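Local coordinates for dihydroorotase (Agrobacterium tumefaciens, PDB 2OGJ), which hydrolyses acetyl esters, deacetylating acetyl-(R)-mandelate and, less efficiently, acetyl glycolate in vitro, as a binuclear zinc enzyme of the amidohydrolase family, at residues A305-M308 with S309-S313; G238-I241 with M242-E245; L247-L250 with A251-C254. All coordinates share one frame; numbering follows the deposited sequence.

Contact 1 of 3, residues A305-M308 with S309-S313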
# COMPACT_ATOMS: atom_id res chain seq x y z
N ALA A 305 20.74 3.61 -37.80
CA ALA A 305 22.01 3.70 -38.51
C ALA A 305 23.13 4.20 -37.58
O ALA A 305 24.23 3.65 -37.56
CB ALA A 305 21.87 4.63 -39.73
N THR A 306 22.85 5.24 -36.79
CA THR A 306 23.85 5.76 -35.87
C THR A 306 24.20 4.69 -34.82
O THR A 306 25.35 4.56 -34.41
CB THR A 306 23.35 7.04 -35.15
OG1 THR A 306 23.02 8.05 -36.11
CG2 THR A 306 24.43 7.58 -34.21
N THR A 307 23.18 3.95 -34.39
CA THR A 307 23.36 2.91 -33.38
C THR A 307 24.21 1.80 -33.97
O THR A 307 25.05 1.21 -33.27
CB THR A 307 21.96 2.36 -32.91
OG1 THR A 307 21.22 3.42 -32.29
CG2 THR A 307 22.11 1.21 -31.91
N MSE A 308 24.00 1.50 -35.26
CA MSE A 308 24.78 0.46 -35.93
C MSE A 308 26.23 0.95 -36.02
O MSE A 308 27.16 0.16 -35.92
CB MSE A 308 24.24 0.19 -37.33
CG MSE A 308 22.80 -0.35 -37.38
SE MSE A 308 22.00 -0.25 -39.02
CE MSE A 308 22.85 -1.46 -39.87
N SER A 309 26.41 2.26 -36.19
CA SER A 309 27.73 2.87 -36.29
C SER A 309 28.53 2.84 -34.99
O SER A 309 29.76 2.78 -35.02
CB SER A 309 27.62 4.32 -36.78
OG SER A 309 26.99 4.38 -38.05
N LYS A 310 27.84 2.91 -33.84
CA LYS A 310 28.50 2.87 -32.53
C LYS A 310 29.03 1.47 -32.24
O LYS A 310 30.12 1.31 -31.68
CB LYS A 310 27.54 3.31 -31.42
CG LYS A 310 27.07 4.76 -31.53
CD LYS A 310 26.14 5.13 -30.38
CE LYS A 310 25.69 6.57 -30.47
NZ LYS A 310 24.56 6.84 -29.54
N LEU A 311 28.26 0.45 -32.62
CA LEU A 311 28.67 -0.92 -32.41
C LEU A 311 29.84 -1.24 -33.32
O LEU A 311 30.79 -1.90 -32.92
CB LEU A 311 27.51 -1.88 -32.68
CG LEU A 311 26.61 -2.26 -31.50
CD1 LEU A 311 27.48 -2.78 -30.36
CD2 LEU A 311 25.77 -1.06 -31.05
N LEU A 312 29.77 -0.75 -34.55
CA LEU A 312 30.84 -0.97 -35.51
C LEU A 312 32.12 -0.30 -35.02
O LEU A 312 33.21 -0.76 -35.30
CB LEU A 312 30.49 -0.37 -36.88
CG LEU A 312 31.46 -0.71 -38.01
CD1 LEU A 312 31.21 -2.15 -38.43
CD2 LEU A 312 31.24 0.21 -39.19
N SER A 313 31.96 0.80 -34.28
CA SER A 313 33.09 1.56 -33.76
C SER A 313 33.77 0.87 -32.58
O SER A 313 34.93 1.14 -32.30
CB SER A 313 32.64 2.96 -33.34
OG SER A 313 32.03 2.94 -32.07

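Contact 2 of 3, residues G238-I241 with M242-E245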
# COMPACT_ATOMS: atom_id res chain seq x y z
N GLY A 238 24.81 -1.05 -10.83
CA GLY A 238 23.77 -1.96 -10.37
C GLY A 238 23.11 -2.73 -11.50
O GLY A 238 22.24 -3.57 -11.27
N SER A 239 23.53 -2.46 -12.73
CA SER A 239 22.94 -3.14 -13.89
C SER A 239 23.96 -3.45 -14.97
O SER A 239 23.69 -4.23 -15.87
CB SER A 239 21.78 -2.31 -14.46
OG SER A 239 22.00 -0.90 -14.30
N SER A 240 25.14 -2.85 -14.87
CA SER A 240 26.20 -3.05 -15.86
C SER A 240 26.86 -4.42 -15.76
O SER A 240 27.23 -4.86 -14.67
CB SER A 240 27.27 -1.97 -15.70
OG SER A 240 28.44 -2.32 -16.40
N ILE A 241 27.02 -5.10 -16.89
CA ILE A 241 27.66 -6.41 -16.87
C ILE A 241 29.17 -6.31 -16.71
O ILE A 241 29.86 -7.33 -16.64
CB ILE A 241 27.38 -7.20 -18.17
CG1 ILE A 241 28.06 -6.50 -19.37
CG2 ILE A 241 25.88 -7.32 -18.37
CD1 ILE A 241 28.10 -7.32 -20.64
N MSE A 242 29.69 -5.09 -16.63
CA MSE A 242 31.14 -4.92 -16.50
C MSE A 242 31.59 -4.61 -15.07
O MSE A 242 32.78 -4.67 -14.77
CB MSE A 242 31.62 -3.84 -17.49
CG MSE A 242 32.83 -4.24 -18.35
SE MSE A 242 32.80 -5.97 -18.95
CE MSE A 242 31.31 -5.98 -19.89
N GLU A 243 30.64 -4.30 -14.19
CA GLU A 243 30.95 -4.01 -12.79
C GLU A 243 30.90 -5.27 -11.91
O GLU A 243 31.37 -5.28 -10.77
CB GLU A 243 29.96 -2.98 -12.25
CG GLU A 243 28.53 -3.24 -12.70
CD GLU A 243 27.48 -2.56 -11.85
OE1 GLU A 243 27.71 -1.41 -11.39
OE2 GLU A 243 26.41 -3.18 -11.65
N ASP A 244 30.32 -6.34 -12.45
CA ASP A 244 30.18 -7.60 -11.73
C ASP A 244 30.60 -8.77 -12.61
O ASP A 244 29.84 -9.19 -13.49
CB ASP A 244 28.72 -7.78 -11.30
CG ASP A 244 28.52 -8.97 -10.37
OD1 ASP A 244 29.30 -9.94 -10.43
OD2 ASP A 244 27.54 -8.93 -9.59
N GLU A 245 31.79 -9.32 -12.36
CA GLU A 245 32.28 -10.45 -13.14
C GLU A 245 31.34 -11.65 -13.08
O GLU A 245 31.30 -12.45 -14.00
CB GLU A 245 33.67 -10.87 -12.67
CG GLU A 245 34.80 -10.01 -13.22
CD GLU A 245 35.11 -10.32 -14.67
OE1 GLU A 245 35.84 -9.52 -15.29
OE2 GLU A 245 34.65 -11.36 -15.19

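Contact 3 of 3, residues L247-L250 with A251-C254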
# COMPACT_ATOMS: atom_id res chain seq x y z
N LEU A 247 28.07 -11.42 -12.94
CA LEU A 247 27.01 -11.06 -13.87
C LEU A 247 27.50 -11.29 -15.29
O LEU A 247 26.80 -11.89 -16.12
CB LEU A 247 26.62 -9.59 -13.71
CG LEU A 247 25.24 -9.14 -14.21
CD1 LEU A 247 25.39 -7.83 -14.92
CD2 LEU A 247 24.61 -10.15 -15.16
N PHE A 248 28.71 -10.80 -15.58
CA PHE A 248 29.27 -10.95 -16.91
C PHE A 248 29.34 -12.41 -17.29
O PHE A 248 28.98 -12.78 -18.41
CB PHE A 248 30.67 -10.36 -17.02
CG PHE A 248 31.22 -10.40 -18.42
CD1 PHE A 248 30.95 -9.37 -19.32
CD2 PHE A 248 31.94 -11.50 -18.87
CE1 PHE A 248 31.38 -9.43 -20.64
CE2 PHE A 248 32.38 -11.58 -20.18
CZ PHE A 248 32.10 -10.54 -21.07
N ASN A 249 29.80 -13.25 -16.37
CA ASN A 249 29.92 -14.67 -16.63
C ASN A 249 28.56 -15.29 -16.89
O ASN A 249 28.43 -16.21 -17.71
CB ASN A 249 30.69 -15.34 -15.51
CG ASN A 249 32.10 -14.78 -15.38
OD1 ASN A 249 32.76 -14.52 -16.39
ND2 ASN A 249 32.55 -14.57 -14.15
N LEU A 250 27.54 -14.80 -16.20
CA LEU A 250 26.21 -15.35 -16.39
C LEU A 250 25.63 -14.90 -17.74
O LEU A 250 25.03 -15.69 -18.45
CB LEU A 250 25.29 -14.93 -15.23
CG LEU A 250 23.87 -15.50 -15.29
CD1 LEU A 250 23.92 -17.00 -15.40
CD2 LEU A 250 23.09 -15.08 -14.06
N ALA A 251 25.82 -13.63 -18.09
CA ALA A 251 25.31 -13.10 -19.36
C ALA A 251 25.92 -13.87 -20.53
O ALA A 251 25.23 -14.23 -21.49
CB ALA A 251 25.65 -11.63 -19.48
N GLU A 252 27.22 -14.11 -20.45
CA GLU A 252 27.95 -14.84 -21.47
C GLU A 252 27.48 -16.30 -21.56
O GLU A 252 27.43 -16.88 -22.64
CB GLU A 252 29.45 -14.77 -21.16
CG GLU A 252 30.36 -15.58 -22.07
CD GLU A 252 31.82 -15.47 -21.62
OE1 GLU A 252 32.11 -15.86 -20.47
OE2 GLU A 252 32.66 -14.99 -22.41
N ARG A 253 27.13 -16.88 -20.43
CA ARG A 253 26.67 -18.25 -20.39
C ARG A 253 25.25 -18.33 -20.96
O ARG A 253 24.98 -19.12 -21.86
CB ARG A 253 26.68 -18.74 -18.95
CG ARG A 253 26.27 -20.18 -18.74
CD ARG A 253 25.91 -20.36 -17.30
NE ARG A 253 26.82 -19.62 -16.43
CZ ARG A 253 26.60 -19.36 -15.15
NH1 ARG A 253 25.47 -19.77 -14.55
NH2 ARG A 253 27.51 -18.67 -14.48
N CYS A 254 24.37 -17.49 -20.42
CA CYS A 254 22.98 -17.45 -20.87
C CYS A 254 22.93 -17.18 -22.37
O CYS A 254 21.91 -17.46 -23.01
CB CYS A 254 22.22 -16.38 -20.11
SG CYS A 254 22.10 -16.68 -18.32

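Contact 1 of 3, residues A305-M308 with S309-S313
Two consecutive turns of the helix 304-313 meet here, and Ser309 joins them by a double grip on the carbonyl oxygen of Ala305. Its backbone N lies 2.9 Å from Ala305 O, the usual helical i to i+4 bond, and its hydroxyl OG bonds to the same Ala305 O, also at 2.9 Å. The two donors come from opposite faces of the carbonyl plane, the hydroxyl standing 36° out of it. Ser309 OG reaches back along the helix because it lies beside its own N and anti to the carbonyl carbon (chi1 -60°), a common way for serine to satisfy a buried hydroxyl inside a helix; OG is also bonded to Phe375 N of strand 368-382. In this TIM-barrel amidohydrolase the helix packs on that strand and on helix 272-280, while Trp73 of strand 68-75 borders Ala305 and Met308, a selenomethionine in the crystal. Ala305, with nothing beyond CB, suits the face turned to Trp73 and Pro377. One residue on, Lys310 N bonds to Thr306 O at 3.0 Å. The extended Lys310 chain crosses Thr306, bringing CE 4.1 Å from the methyl CG2, and its NZ hydrogen-bonds Thr362 O. Thr306 OG1 is held instead by Asp303. Leu311 CD2 lies 3.3 Å from Thr307 O, while the Leu311 side chain packs on Ile279 of helix 272-280.

Contact 2 of 3, residues G238-I241 with M242-E245
Glu243 reaches back across a type I beta turn, Ser240 to Glu243, and clasps the backbone of Gly238 in the loop between strand 228-230 and helix 245-253 of the barrel. From CB the chain sets off between the backbone N and the carbonyl carbon (chi1 42°), which directs it back over the turn. CG then lies 3.5 Å from Ser240 CB, and CD comes within 3.9 Å of that same Ser240 CB. Beyond CG the chain is extended, and at its end the carboxylate forms a fork round a single N-H: Gly238 N stands 2.8 Å from Glu243 OE2 and 3.0 Å from OE1. Both oxygens are met on their syn sides, with the donor slightly out of the carboxylate plane, and the bond to OE1 is the straighter (161° against 131°). A glutamate is long enough to bridge the five residues back to Gly238, where the backbone angles themselves call for glycine. Glu243 also packs against Ile200 of the second subunit.

Ser240, its small side chain turned toward Glu243, accepts the N-H of Met242 on OG, 3.0 Å from Met242 N, an ST turn laid over the start of the beta turn. Asp244, the N-cap of the following helix, bonds through OD1 to Leu247 N and through OD2 makes a salt bridge to Lys196 of the second subunit. Ile241, branched and apolar, packs on Tyr216, Val274 and Phe248, joining the loop to helices 216-222, 272-280 and 245-253. Selenomethionine Met242, bent at chi2 and chi3, folds its methyl CE back across Ile241, 3.6 Å from CD1.

Contact 3 of 3, residues L247-L250 with A251-C254
Leu250 O and Cys254 N form a nearly straight hydrogen bond of 2.7 Å (174°) at the C-terminal end of helix 245-253. One turn earlier Ala251 N bonds to Leu247 O at 2.8 Å. Between them Glu252 N bonds to Phe248 O and Arg253 N to Asn249 O; together they make the i to i+4 pattern of an alpha helix.

The side chains divide by face. With CG anti to the backbone N (chi1 -178°), Leu250 extends its methyl CD1 toward the last turn, where it lies 3.5 Å from Cys254 SG. The same CD1 sits over one face of the Arg253 guanidinium, 3.3 Å from NH1 and offset toward the rim. Arginine suits this exposed position, since its bent chain lays the flat group over the leucine. On another face Glu252 OE2 approaches Phe248 CE2 obliquely at 4.1 Å, with ring and carboxylate planes 69° apart. Ala251 CB lies 3.6 Å from Leu247 O, its small side chain suiting a buried position.

Phe248 makes a cation-pi contact with Arg281 and packs on Leu283, both just after helix 272-280. Leu247 packs on Tyr216 and Leu220 of helix 216-222, and Leu250 touches Glu221 there. The helix is thus flanked by helix 216-222 and by the preceding loop, whose Met242 meets the Phe248 ring.

In the fold
Along the chain the order is contact 2, contact 3, contact 1, all in the amidohydrolase TIM-barrel part of the protein. Contacts 2 and 3 are neighbours, their centres 10 Å apart: the loop after strand 228-230 leads directly into helix 245-253, and Ile241 and Met242 lie against Leu247 and Phe248. Contact 1 lies apart on helix 304-313, its centre 22 Å and 23 Å from theirs, without touching either. Helix 272-280 links them, packing against residues of contact 1 and contact 2. Both loop and helix lie in the neighbourhood of the zinc site, the side chains of Ser239 and Thr307 being about 11 Å and 13 Å from a bound zinc ion. Contacts 2 and 3 also meet the second subunit.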